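Local coordinates for kinesin-like protein KAR3 (Saccharomyces cerevisiae, PDB 1F9V) that probably hydrolyses ATP to drive movement along microtubules, as kinesin motor domains do, and is captured here with ADP and magnesium bound, at residues 8-13 with 313-318; 83-88 with 237-242; 92-97 with 247-252; 138-143 with 296-301. The protein carries 2 engineered substitutions. One frame throughout, in Å; residues are numbered along the deposited sequence.

Contact 1 of 4, residues 8-13 with 313-318; sequences YCRIRP and LMFVNI. With ADP (adenosine-5'-diphosphate), chain C; ADP (adenosine-5'-diphosphate), chain D.
The central sheet of the kinesin motor fold brings strands 8-11 and 313-318 together in parallel, pairing Tyr8 with Phe315, Cys9 with Val316, Arg10 with Asn317 and Ile11 with Ile318. The backbone bonds start with Tyr8 N on Met314 O (2.9 Å) and outlast the first strand, since Arg12 N still reaches Ile318 O (3.1 Å). Tyr8 illustrates how one ring can be gripped twice. Its CG lies beside the backbone N (chi1 -68°), which lays the ring out over Leu313; CD1 of Leu313 sits 3.7 Å from the centre of the Tyr8 ring in a CH-pi contact, while Phe315 CE2 meets the ring edge. An alanine in place of Tyr8 would be likely to leave Leu313 CD1 without its aromatic platform and open a gap beside Phe315 and the ADP of chain D. Arg10 runs extended past Phe315, whose CE1 touches Arg10 CB at 3.5 Å, and lays one guanidinium face under the nucleotide amine, with NH2 of Arg10 3.2 Å from ADP (chain C) N6; Asn66, Thr101 and Asp64 hold that group by hydrogen bonds. On the other face of the sheet Ile318 CD1 packs on Ile11 CG1 (3.5 Å) and Cys9 SG. Helix 325-338 covers this second face, helix 66-77 covers the Tyr8 and Phe315 side, and strands 58-60 and 86-91 flank the pair within the sheet.

Contact 2 of 4, residues 83-88 with 237-242; sequences GYNVCI and YGTLNL
Val86, Cys87 and Ile88 pair in parallel with Leu240, Asn241 and Leu242, and here the contact is close and buried. Val86 turns both its N and its O to strand 237-242, N donating to Thr239 O (2.7 Å) and O accepting from Asn241 N (2.7 Å); the amide of Asn241 adds a weak second bond, from ND2 to Val86 O. Apolar side chains run alongside one another, pointing the same way: Leu240 CD2 lies 4.0 Å from Val86 CB, and Leu242 CD2 meets Ile88 CD1 at 3.9 Å. On the other face Cys87 SG rests against Asn241 ND2.

Toward residue 83 the regular pairing gives out and the contact opens to solvent: Gly83, Tyr84, Asn85 and Thr239 are partly exposed and Tyr237 is exposed. Tyr84 O stands 4.0 Å from Thr239 N, too far to serve it, and Asn85 supplies the acceptor instead: its side-chain OD1 takes Thr239 N at 3.0 Å, 19° out of the amide carbonyl plane. A water joins OD1 of Asn85 to OG1 of Thr239, which also bonds His224, while ND2 of Asn85 turns to the carbonyl of Tyr304. A leucine in place of Asn85 would probably leave Thr239 N without its acceptor and the water without one of its anchors. Gly238 lets the chains stay near, because a beta carbon there would lie 2.8 Å from Tyr84 O. Helix 66-77 lies on the Val86 and Ile88 face, helix 297-306 on the Cys87 and Asn241 face, and strands 218-228 and 311-318 border the pair.

Contact 3 of 4, residues 92-97 with 247-252; sequences GQTGSG and GSERIN. With ADP (adenosine-5'-diphosphate), chain C.
Thr94 and Glu249 face each other through a two-pronged grip in which the two carboxylate oxygens are used differently. Glu249 OE2 accepts from Thr94 OG1 (2.7 Å) on its syn lone pair, whereas OE1 takes Thr94 N, also at 2.7 Å, from a direction 38° out of the carboxylate plane. Hydroxyl and amide can act together because OG1 of Thr94 lies beside its own backbone N (chi1 -66°); on the other side, the Glu249 chain is sharply bent at chi2 (-93°), which swings the carboxylate back to the loop. The two side chains cross at a slant, and two bonds to one threonine hold the carboxylate against turning.

Next to this pair the backbones touch directly. Ser248 N donates to Gly92 O (3.1 Å), well above the carbonyl plane, and Gly247 allows the approach, for a beta carbon on it would come within 2.3 Å of Thr94 OG1. Ser96 OG folds back in plane onto Gln93 O, which also receives Ser96 N in a type II turn. The turn offers Gly95 N to ADP (chain C) O3B (2.7 Å), and just past it Gly97 N, at the N-cap of the next helix, bonds O1B of that ADP (2.9 Å). In this mutant form, ties through Thr94 and Gly92 O join two kinesin family features, the P-loop (Walker A) round the diphosphate and the segment corresponding to switch II.

Contact 4 of 4, residues 138-143 with 296-301; sequences IEIYNE and SKLTYL
A beta-hairpin turn meets the start of a helix where Glu143, at the bend between strands 130-141 and 144-147, reaches the first turn of helix 297-306. Asn142 and Glu143 both take left-handed backbone angles, as in a type I' two-residue hairpin turn, and this brings Glu143 round to the helix end. Its OE1 accepts Lys297 N at 2.9 Å, from above the carboxylate plane. A negative group set against helix amides just after Ser296, the N-cap residue, is likely to be favoured by the helix dipole. The Lys297 and Glu143 side chains run alongside one another but head opposite ways, and the twice-bent lysine passes its CE within 3.3 Å of Glu143 O.

Earlier along the strand, Ile140 sends CD1 onto the helix backbone, 3.7 Å from Leu298 CA, with Leu298 CB at 4.0 Å and Lys297 CG crossing near it at a slant. Ile138 and Leu301 meet tip to tip, Ile138 CD1 against Leu301 CD2 at 3.7 Å; with CG1 of Ile138 between its backbone N and carbonyl carbon (chi1 65°), the extended branch carries CD1 to the helix. Ile145 of the hairpin's return strand lies against both isoleucines, Ile178 of the small sheet 167-170/175-178 against Ile138 and Leu301, and helix 258-281 borders Glu143 and Ser296. Beside the direct bond, one water donates to Glu143 OE2 (2.7 Å) and accepts from Leu298 N (2.9 Å).

Contacts 1 and 2 are parallel pairings in the same central sheet and touch where Leu313 N meets Cys87 O, so strand 311-318 runs beside strand 86-91. Contact 1 is wholly buried; contact 2 passes from core to surface and replaces a backbone bond by a side chain at its open end. Contacts 3 and 4 are also mostly buried, though Thr94 with Glu249 and Glu143 with Lys297 lie at partly exposed positions. Contact 3, in loops after strands 86-91 and 235-244, relies on a carboxylate and bare amides and shares one ADP with contact 1. Contact 4 joins the sheet to helix 297-306, mixing a helix-end carboxylate with isoleucine and leucine packing.

Contact 1 of 4, residues 8-13 with 313-318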
# COMPACT_ATOMS: atom_id res chain seq x y z
N TYR A 8 -0.63 8.98 -2.86
CA TYR A 8 -1.06 9.03 -4.26
C TYR A 8 -2.52 8.58 -4.30
O TYR A 8 -2.93 7.70 -3.54
CB TYR A 8 -0.28 8.05 -5.14
CG TYR A 8 1.18 8.36 -5.37
CD1 TYR A 8 1.75 9.57 -4.96
CD2 TYR A 8 2.00 7.42 -6.00
CE1 TYR A 8 3.11 9.83 -5.19
CE2 TYR A 8 3.34 7.68 -6.23
CZ TYR A 8 3.89 8.87 -5.82
OH TYR A 8 5.23 9.10 -6.05
N CYS A 9 -3.30 9.18 -5.19
CA CYS A 9 -4.68 8.78 -5.36
C CYS A 9 -4.78 8.23 -6.78
O CYS A 9 -4.12 8.75 -7.69
CB CYS A 9 -5.62 9.98 -5.20
SG CYS A 9 -7.36 9.62 -5.64
N ARG A 10 -5.57 7.18 -6.98
CA ARG A 10 -5.74 6.64 -8.32
C ARG A 10 -7.20 6.36 -8.62
O ARG A 10 -7.86 5.61 -7.91
CB ARG A 10 -4.95 5.35 -8.52
CG ARG A 10 -5.18 4.77 -9.92
CD ARG A 10 -4.61 3.37 -10.10
NE ARG A 10 -4.42 3.06 -11.51
CZ ARG A 10 -3.76 2.00 -11.96
NH1 ARG A 10 -3.20 1.15 -11.11
NH2 ARG A 10 -3.63 1.81 -13.27
N ILE A 11 -7.70 6.99 -9.68
CA ILE A 11 -9.08 6.78 -10.11
C ILE A 11 -9.03 5.71 -11.19
O ILE A 11 -8.36 5.88 -12.21
CB ILE A 11 -9.69 8.07 -10.72
CG1 ILE A 11 -9.61 9.22 -9.70
CG2 ILE A 11 -11.14 7.82 -11.13
CD1 ILE A 11 -9.71 10.60 -10.32
N ARG A 12 -9.70 4.59 -10.97
CA ARG A 12 -9.71 3.53 -11.97
C ARG A 12 -10.73 3.87 -13.05
O ARG A 12 -11.60 4.71 -12.86
CB ARG A 12 -10.10 2.20 -11.33
CG ARG A 12 -11.53 2.14 -10.82
CD ARG A 12 -12.06 0.70 -10.78
NE ARG A 12 -13.30 0.55 -10.02
CZ ARG A 12 -14.51 0.89 -10.48
NH1 ARG A 12 -14.64 1.41 -11.70
NH2 ARG A 12 -15.58 0.71 -9.71
N PRO A 13 -10.58 3.26 -14.24
CA PRO A 13 -11.54 3.51 -15.32
C PRO A 13 -12.91 3.01 -14.88
O PRO A 13 -13.02 2.09 -14.07
CB PRO A 13 -10.99 2.70 -16.50
CG PRO A 13 -9.54 2.47 -16.18
CD PRO A 13 -9.48 2.38 -14.67
N LEU A 313 4.44 4.89 1.24
CA LEU A 313 3.56 5.43 0.21
C LEU A 313 2.16 4.88 0.43
O LEU A 313 1.96 3.67 0.45
CB LEU A 313 4.05 5.02 -1.19
CG LEU A 313 3.03 5.23 -2.33
CD1 LEU A 313 2.70 6.71 -2.46
CD2 LEU A 313 3.61 4.69 -3.64
N MET A 314 1.20 5.78 0.62
CA MET A 314 -0.19 5.38 0.79
C MET A 314 -0.79 5.56 -0.60
O MET A 314 -0.70 6.63 -1.19
CB MET A 314 -0.91 6.29 1.80
CG MET A 314 -0.17 6.44 3.14
SD MET A 314 0.01 4.88 4.05
CE MET A 314 -1.76 4.36 4.22
N PHE A 315 -1.39 4.50 -1.11
CA PHE A 315 -1.99 4.49 -2.44
C PHE A 315 -3.50 4.36 -2.31
O PHE A 315 -4.02 3.27 -2.07
CB PHE A 315 -1.41 3.31 -3.24
CG PHE A 315 -1.35 3.54 -4.71
CD1 PHE A 315 -2.49 3.41 -5.49
CD2 PHE A 315 -0.16 3.89 -5.33
CE1 PHE A 315 -2.45 3.62 -6.87
CE2 PHE A 315 -0.10 4.11 -6.71
CZ PHE A 315 -1.25 3.97 -7.48
N VAL A 316 -4.22 5.48 -2.46
CA VAL A 316 -5.67 5.45 -2.32
C VAL A 316 -6.41 5.29 -3.64
O VAL A 316 -6.40 6.17 -4.51
CB VAL A 316 -6.17 6.70 -1.57
CG1 VAL A 316 -7.69 6.66 -1.42
CG2 VAL A 316 -5.52 6.77 -0.19
N ASN A 317 -7.05 4.13 -3.77
CA ASN A 317 -7.81 3.76 -4.95
C ASN A 317 -9.25 4.19 -4.83
O ASN A 317 -9.88 3.98 -3.79
CB ASN A 317 -7.76 2.24 -5.14
CG ASN A 317 -6.37 1.73 -5.40
OD1 ASN A 317 -5.72 1.17 -4.52
ND2 ASN A 317 -5.89 1.93 -6.63
N ILE A 318 -9.78 4.79 -5.89
CA ILE A 318 -11.18 5.21 -5.88
C ILE A 318 -11.85 4.94 -7.21
O ILE A 318 -11.20 4.89 -8.26
CB ILE A 318 -11.35 6.71 -5.54
CG1 ILE A 318 -10.59 7.57 -6.54
CG2 ILE A 318 -10.89 6.98 -4.10
CD1 ILE A 318 -10.99 9.04 -6.47
PB ADP C . -10.35 -4.14 -5.20
O1B ADP C . -10.13 -2.76 -4.68
O2B ADP C . -9.03 -5.03 -5.01
O3B ADP C . -11.54 -4.77 -4.56
PA ADP C . -9.98 -4.95 -7.94
O1A ADP C . -8.59 -4.55 -8.21
O2A ADP C . -10.01 -6.37 -7.62
O3A ADP C . -10.56 -4.09 -6.76
O5' ADP C . -10.88 -4.72 -9.22
C5' ADP C . -12.07 -3.94 -9.35
C4' ADP C . -12.48 -4.12 -10.84
O4' ADP C . -11.98 -2.97 -11.53
C3' ADP C . -11.82 -5.33 -11.52
O3' ADP C . -12.68 -5.96 -12.48
C2' ADP C . -10.57 -4.77 -12.19
O2' ADP C . -10.10 -5.57 -13.29
C1' ADP C . -11.01 -3.35 -12.54
N9 ADP C . -9.89 -2.36 -12.46
C8 ADP C . -9.43 -1.83 -11.30
N7 ADP C . -8.47 -0.97 -11.57
C5 ADP C . -8.29 -0.93 -12.86
C6 ADP C . -7.45 -0.23 -13.72
N6 ADP C . -6.57 0.64 -13.22
N1 ADP C . -7.53 -0.43 -15.07
C2 ADP C . -8.40 -1.30 -15.61
N3 ADP C . -9.23 -1.98 -14.80
C4 ADP C . -9.21 -1.83 -13.45
PB ADP D . 12.15 14.21 -4.22
O1B ADP D . 12.34 15.43 -3.38
O2B ADP D . 10.83 13.38 -3.75
O3B ADP D . 12.06 14.57 -5.67
PA ADP D . 13.53 11.94 -3.06
O1A ADP D . 14.95 11.83 -2.70
O2A ADP D . 12.67 12.12 -1.87
O3A ADP D . 13.33 13.21 -3.99
O5' ADP D . 13.05 10.72 -4.00
C5' ADP D . 12.72 10.99 -5.37
C4' ADP D . 11.65 10.03 -5.90
O4' ADP D . 11.57 8.77 -5.20
C3' ADP D . 10.26 10.64 -5.89
O3' ADP D . 9.97 11.41 -7.07
C2' ADP D . 9.34 9.46 -5.71
O2' ADP D . 8.90 8.91 -6.97
C1' ADP D . 10.17 8.51 -4.86
N9 ADP D . 9.84 8.61 -3.38
C8 ADP D . 10.63 9.09 -2.40
N7 ADP D . 9.98 9.00 -1.22
C5 ADP D . 8.80 8.47 -1.44
C6 ADP D . 7.69 8.11 -0.65
N6 ADP D . 7.70 8.30 0.69
N1 ADP D . 6.57 7.56 -1.24
C2 ADP D . 6.51 7.34 -2.57
N3 ADP D . 7.57 7.67 -3.33
C4 ADP D . 8.70 8.22 -2.83
O HOH W 1 -8.16 2.74 -8.59

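Contact 2 of 4, residues 83-88 with 237-242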
# COMPACT_ATOMS: atom_id res chain seq x y z
N GLY A 83 19.34 0.13 1.32
CA GLY A 83 19.10 -0.22 2.71
C GLY A 83 17.87 0.40 3.34
O GLY A 83 17.64 0.24 4.54
N TYR A 84 17.07 1.11 2.56
CA TYR A 84 15.86 1.73 3.09
C TYR A 84 14.75 0.70 3.13
O TYR A 84 14.67 -0.19 2.28
CB TYR A 84 15.38 2.87 2.19
CG TYR A 84 16.17 4.14 2.31
CD1 TYR A 84 17.19 4.44 1.41
CD2 TYR A 84 15.88 5.06 3.32
CE1 TYR A 84 17.91 5.62 1.51
CE2 TYR A 84 16.60 6.25 3.42
CZ TYR A 84 17.61 6.52 2.52
OH TYR A 84 18.32 7.69 2.62
N ASN A 85 13.89 0.81 4.14
CA ASN A 85 12.75 -0.08 4.23
C ASN A 85 11.65 0.69 3.50
O ASN A 85 11.62 1.92 3.55
CB ASN A 85 12.33 -0.30 5.68
CG ASN A 85 13.30 -1.20 6.43
OD1 ASN A 85 13.97 -2.04 5.83
ND2 ASN A 85 13.37 -1.01 7.73
N VAL A 86 10.76 -0.04 2.85
CA VAL A 86 9.70 0.58 2.08
C VAL A 86 8.35 -0.06 2.36
O VAL A 86 8.26 -1.28 2.47
CB VAL A 86 10.01 0.47 0.56
CG1 VAL A 86 8.77 0.83 -0.27
CG2 VAL A 86 11.18 1.35 0.21
N CYS A 87 7.32 0.77 2.47
CA CYS A 87 5.96 0.29 2.67
C CYS A 87 5.06 0.95 1.63
O CYS A 87 5.16 2.15 1.40
CB CYS A 87 5.42 0.65 4.06
SG CYS A 87 5.96 -0.41 5.42
N ILE A 88 4.22 0.15 0.98
CA ILE A 88 3.26 0.67 0.02
C ILE A 88 1.93 0.06 0.41
O ILE A 88 1.78 -1.16 0.44
CB ILE A 88 3.60 0.26 -1.43
CG1 ILE A 88 4.94 0.89 -1.84
CG2 ILE A 88 2.47 0.71 -2.36
CD1 ILE A 88 5.38 0.57 -3.27
N TYR A 237 20.87 -3.96 3.85
CA TYR A 237 19.68 -4.76 4.03
C TYR A 237 18.45 -3.87 4.03
O TYR A 237 18.38 -2.91 4.79
CB TYR A 237 19.74 -5.54 5.35
CG TYR A 237 18.75 -6.67 5.43
CD1 TYR A 237 19.01 -7.91 4.84
CD2 TYR A 237 17.53 -6.50 6.09
CE1 TYR A 237 18.09 -8.95 4.92
CE2 TYR A 237 16.60 -7.54 6.16
CZ TYR A 237 16.89 -8.76 5.58
OH TYR A 237 15.98 -9.78 5.69
N GLY A 238 17.49 -4.18 3.18
CA GLY A 238 16.28 -3.38 3.10
C GLY A 238 15.08 -4.27 2.89
O GLY A 238 15.18 -5.30 2.22
N THR A 239 13.94 -3.89 3.46
CA THR A 239 12.73 -4.68 3.31
C THR A 239 11.59 -3.87 2.69
O THR A 239 11.38 -2.71 3.04
CB THR A 239 12.27 -5.23 4.69
OG1 THR A 239 13.28 -6.11 5.21
CG2 THR A 239 10.97 -5.99 4.56
N LEU A 240 10.89 -4.49 1.75
CA LEU A 240 9.75 -3.87 1.09
C LEU A 240 8.51 -4.61 1.52
O LEU A 240 8.47 -5.85 1.47
CB LEU A 240 9.88 -3.94 -0.43
CG LEU A 240 11.10 -3.22 -1.00
CD1 LEU A 240 12.13 -4.27 -1.41
CD2 LEU A 240 10.69 -2.34 -2.18
N ASN A 241 7.49 -3.86 1.94
CA ASN A 241 6.24 -4.45 2.36
C ASN A 241 5.17 -3.87 1.45
O ASN A 241 4.82 -2.69 1.57
CB ASN A 241 5.97 -4.11 3.82
CG ASN A 241 7.15 -4.45 4.71
OD1 ASN A 241 7.28 -5.58 5.17
ND2 ASN A 241 8.02 -3.47 4.94
N LEU A 242 4.68 -4.69 0.54
CA LEU A 242 3.66 -4.29 -0.44
C LEU A 242 2.31 -4.84 0.02
O LEU A 242 2.04 -6.04 -0.07
CB LEU A 242 4.06 -4.82 -1.82
CG LEU A 242 5.55 -4.56 -2.14
CD1 LEU A 242 5.90 -5.08 -3.52
CD2 LEU A 242 5.85 -3.07 -2.04
O HOH W 2 14.65 -4.42 6.97

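Contact 3 of 4, residues 92-97 with 247-252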
# COMPACT_ATOMS: atom_id res chain seq x y z
N GLY A 92 -8.69 1.48 -0.08
CA GLY A 92 -9.89 1.83 -0.82
C GLY A 92 -11.00 0.81 -0.65
O GLY A 92 -10.77 -0.29 -0.16
N GLN A 93 -12.21 1.16 -1.07
CA GLN A 93 -13.33 0.24 -0.93
C GLN A 93 -13.17 -0.95 -1.86
O GLN A 93 -12.44 -0.88 -2.85
CB GLN A 93 -14.64 0.95 -1.25
CG GLN A 93 -14.82 1.29 -2.73
CD GLN A 93 -16.19 1.87 -3.04
OE1 GLN A 93 -17.22 1.27 -2.73
NE2 GLN A 93 -16.20 3.04 -3.66
N THR A 94 -13.85 -2.04 -1.54
CA THR A 94 -13.81 -3.22 -2.38
C THR A 94 -14.36 -2.78 -3.74
O THR A 94 -15.40 -2.13 -3.82
CB THR A 94 -14.67 -4.35 -1.77
OG1 THR A 94 -14.06 -4.77 -0.54
CG2 THR A 94 -14.78 -5.53 -2.71
N GLY A 95 -13.64 -3.12 -4.80
CA GLY A 95 -14.05 -2.74 -6.15
C GLY A 95 -13.37 -1.48 -6.67
O GLY A 95 -13.56 -1.10 -7.82
N SER A 96 -12.55 -0.84 -5.84
CA SER A 96 -11.88 0.39 -6.28
C SER A 96 -10.62 0.18 -7.11
O SER A 96 -10.19 1.09 -7.82
CB SER A 96 -11.58 1.28 -5.07
OG SER A 96 -10.67 0.66 -4.17
N GLY A 97 -10.01 -1.01 -7.02
CA GLY A 97 -8.81 -1.30 -7.78
C GLY A 97 -7.51 -1.61 -7.03
O GLY A 97 -6.44 -1.59 -7.63
N GLY A 247 -10.88 -4.13 2.25
CA GLY A 247 -11.76 -3.06 1.78
C GLY A 247 -12.14 -2.09 2.88
O GLY A 247 -12.50 -2.49 3.99
N SER A 248 -12.10 -0.79 2.58
CA SER A 248 -12.41 0.24 3.56
C SER A 248 -13.87 0.67 3.64
O SER A 248 -14.20 1.56 4.42
CB SER A 248 -11.57 1.48 3.27
OG SER A 248 -11.86 1.96 1.96
N GLU A 249 -14.75 0.04 2.85
CA GLU A 249 -16.16 0.42 2.84
C GLU A 249 -16.78 0.45 4.23
O GLU A 249 -16.58 -0.47 5.03
CB GLU A 249 -16.98 -0.51 1.93
CG GLU A 249 -16.85 -1.98 2.25
CD GLU A 249 -15.75 -2.66 1.43
OE1 GLU A 249 -14.78 -1.97 1.03
OE2 GLU A 249 -15.86 -3.88 1.20
N ARG A 250 -17.53 1.51 4.51
CA ARG A 250 -18.18 1.69 5.80
C ARG A 250 -19.39 0.78 5.96
O ARG A 250 -20.38 0.92 5.25
CB ARG A 250 -18.61 3.14 5.98
CG ARG A 250 -19.25 3.43 7.34
CD ARG A 250 -18.36 4.34 8.17
NE ARG A 250 -17.49 3.61 9.09
CZ ARG A 250 -16.34 3.03 8.74
NH1 ARG A 250 -15.91 3.09 7.49
NH2 ARG A 250 -15.62 2.39 9.65
N ILE A 251 -19.29 -0.16 6.90
CA ILE A 251 -20.36 -1.10 7.18
C ILE A 251 -20.94 -0.73 8.54
O ILE A 251 -20.20 -0.61 9.52
CB ILE A 251 -19.84 -2.55 7.26
CG1 ILE A 251 -19.00 -2.87 6.02
CG2 ILE A 251 -21.00 -3.53 7.40
CD1 ILE A 251 -19.82 -3.08 4.76
N ASN A 252 -22.25 -0.53 8.61
CA ASN A 252 -22.90 -0.17 9.86
C ASN A 252 -22.74 -1.32 10.86
O ASN A 252 -23.42 -2.35 10.76
CB ASN A 252 -24.38 0.13 9.62
CG ASN A 252 -25.05 0.73 10.83
OD1 ASN A 252 -24.67 0.46 11.97
ND2 ASN A 252 -26.06 1.55 10.59
PB ADP C . -10.35 -4.14 -5.20
O1B ADP C . -10.13 -2.76 -4.68
O2B ADP C . -9.03 -5.03 -5.01
O3B ADP C . -11.54 -4.77 -4.56
PA ADP C . -9.98 -4.95 -7.94
O1A ADP C . -8.59 -4.55 -8.21
O2A ADP C . -10.01 -6.37 -7.62
O3A ADP C . -10.56 -4.09 -6.76
O5' ADP C . -10.88 -4.72 -9.22
C5' ADP C . -12.07 -3.94 -9.35
C4' ADP C . -12.48 -4.12 -10.84
O4' ADP C . -11.98 -2.97 -11.53
C3' ADP C . -11.82 -5.33 -11.52
O3' ADP C . -12.68 -5.96 -12.48
C2' ADP C . -10.57 -4.77 -12.19
O2' ADP C . -10.10 -5.57 -13.29
C1' ADP C . -11.01 -3.35 -12.54
N9 ADP C . -9.89 -2.36 -12.46
C8 ADP C . -9.43 -1.83 -11.30
N7 ADP C . -8.47 -0.97 -11.57
C5 ADP C . -8.29 -0.93 -12.86
C6 ADP C . -7.45 -0.23 -13.72
N6 ADP C . -6.57 0.64 -13.22
N1 ADP C . -7.53 -0.43 -15.07
C2 ADP C . -8.40 -1.30 -15.61
N3 ADP C . -9.23 -1.98 -14.80
C4 ADP C . -9.21 -1.83 -13.45

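Contact 4 of 4, residues 138-143 with 296-301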
# COMPACT_ATOMS: atom_id res chain seq x y z
N ILE A 138 1.98 -13.16 3.20
CA ILE A 138 1.05 -13.48 4.27
C ILE A 138 -0.20 -12.62 4.17
O ILE A 138 -0.28 -11.71 3.36
CB ILE A 138 1.69 -13.22 5.66
CG1 ILE A 138 1.98 -11.72 5.83
CG2 ILE A 138 2.99 -14.02 5.82
CD1 ILE A 138 2.32 -11.30 7.26
N GLU A 139 -1.17 -12.94 5.01
CA GLU A 139 -2.39 -12.16 5.08
C GLU A 139 -2.73 -12.04 6.56
O GLU A 139 -2.37 -12.89 7.37
CB GLU A 139 -3.53 -12.85 4.33
CG GLU A 139 -4.42 -13.69 5.21
CD GLU A 139 -5.56 -14.35 4.46
OE1 GLU A 139 -5.79 -14.01 3.28
OE2 GLU A 139 -6.22 -15.21 5.07
N ILE A 140 -3.40 -10.94 6.91
CA ILE A 140 -3.85 -10.74 8.27
C ILE A 140 -5.36 -10.71 8.15
O ILE A 140 -5.93 -9.88 7.43
CB ILE A 140 -3.34 -9.40 8.86
CG1 ILE A 140 -1.84 -9.51 9.16
CG2 ILE A 140 -4.09 -9.08 10.15
CD1 ILE A 140 -1.19 -8.20 9.55
N TYR A 141 -6.02 -11.65 8.82
CA TYR A 141 -7.47 -11.75 8.80
C TYR A 141 -7.94 -11.86 10.25
O TYR A 141 -7.52 -12.77 10.98
CB TYR A 141 -7.93 -12.98 8.01
CG TYR A 141 -9.43 -13.15 8.02
CD1 TYR A 141 -10.26 -12.15 7.52
CD2 TYR A 141 -10.02 -14.28 8.58
CE1 TYR A 141 -11.64 -12.28 7.57
CE2 TYR A 141 -11.41 -14.42 8.63
CZ TYR A 141 -12.21 -13.41 8.13
OH TYR A 141 -13.58 -13.51 8.19
N ASN A 142 -8.79 -10.93 10.66
CA ASN A 142 -9.29 -10.92 12.03
C ASN A 142 -8.11 -10.86 12.98
O ASN A 142 -8.09 -11.53 14.00
CB ASN A 142 -10.12 -12.18 12.31
CG ASN A 142 -11.57 -12.00 11.93
OD1 ASN A 142 -12.03 -10.88 11.78
ND2 ASN A 142 -12.28 -13.10 11.77
N GLU A 143 -7.11 -10.06 12.60
CA GLU A 143 -5.90 -9.84 13.39
C GLU A 143 -5.01 -11.07 13.59
O GLU A 143 -4.17 -11.09 14.49
CB GLU A 143 -6.27 -9.21 14.74
CG GLU A 143 -6.88 -7.80 14.64
CD GLU A 143 -5.96 -6.80 13.95
OE1 GLU A 143 -5.19 -6.10 14.65
OE2 GLU A 143 -6.00 -6.69 12.70
N SER A 296 -2.60 -2.70 16.59
CA SER A 296 -3.09 -3.55 15.51
C SER A 296 -1.97 -4.47 15.04
O SER A 296 -0.78 -4.15 15.18
CB SER A 296 -3.62 -2.71 14.34
OG SER A 296 -2.59 -2.29 13.47
N LYS A 297 -2.34 -5.62 14.51
CA LYS A 297 -1.37 -6.60 14.06
C LYS A 297 -0.52 -6.05 12.91
O LYS A 297 0.70 -6.20 12.91
CB LYS A 297 -2.08 -7.88 13.61
CG LYS A 297 -1.15 -9.04 13.32
CD LYS A 297 -0.39 -9.46 14.56
CE LYS A 297 -1.02 -10.68 15.19
NZ LYS A 297 -0.14 -11.30 16.21
N LEU A 298 -1.16 -5.39 11.95
CA LEU A 298 -0.44 -4.84 10.80
C LEU A 298 0.60 -3.79 11.16
O LEU A 298 1.73 -3.86 10.69
CB LEU A 298 -1.42 -4.24 9.80
CG LEU A 298 -0.78 -3.65 8.53
CD1 LEU A 298 -0.22 -4.76 7.65
CD2 LEU A 298 -1.83 -2.83 7.77
N THR A 299 0.23 -2.81 11.98
CA THR A 299 1.17 -1.76 12.35
C THR A 299 2.27 -2.30 13.26
O THR A 299 3.41 -1.85 13.20
CB THR A 299 0.47 -0.55 13.04
OG1 THR A 299 -0.32 -1.00 14.15
CG2 THR A 299 -0.45 0.17 12.04
N TYR A 300 1.92 -3.27 14.11
CA TYR A 300 2.92 -3.85 15.00
C TYR A 300 3.94 -4.63 14.18
O TYR A 300 5.15 -4.51 14.39
CB TYR A 300 2.24 -4.77 16.01
CG TYR A 300 3.20 -5.36 17.01
CD1 TYR A 300 4.04 -4.54 17.76
CD2 TYR A 300 3.28 -6.73 17.19
CE1 TYR A 300 4.97 -5.09 18.66
CE2 TYR A 300 4.20 -7.29 18.08
CZ TYR A 300 5.03 -6.47 18.81
OH TYR A 300 5.96 -7.03 19.66
N LEU A 301 3.45 -5.42 13.24
CA LEU A 301 4.33 -6.21 12.39
C LEU A 301 5.29 -5.33 11.59
O LEU A 301 6.47 -5.65 11.45
CB LEU A 301 3.50 -7.05 11.41
CG LEU A 301 4.28 -7.72 10.27
CD1 LEU A 301 5.12 -8.86 10.84
CD2 LEU A 301 3.33 -8.27 9.22
O HOH W 3 -4.05 -5.30 11.47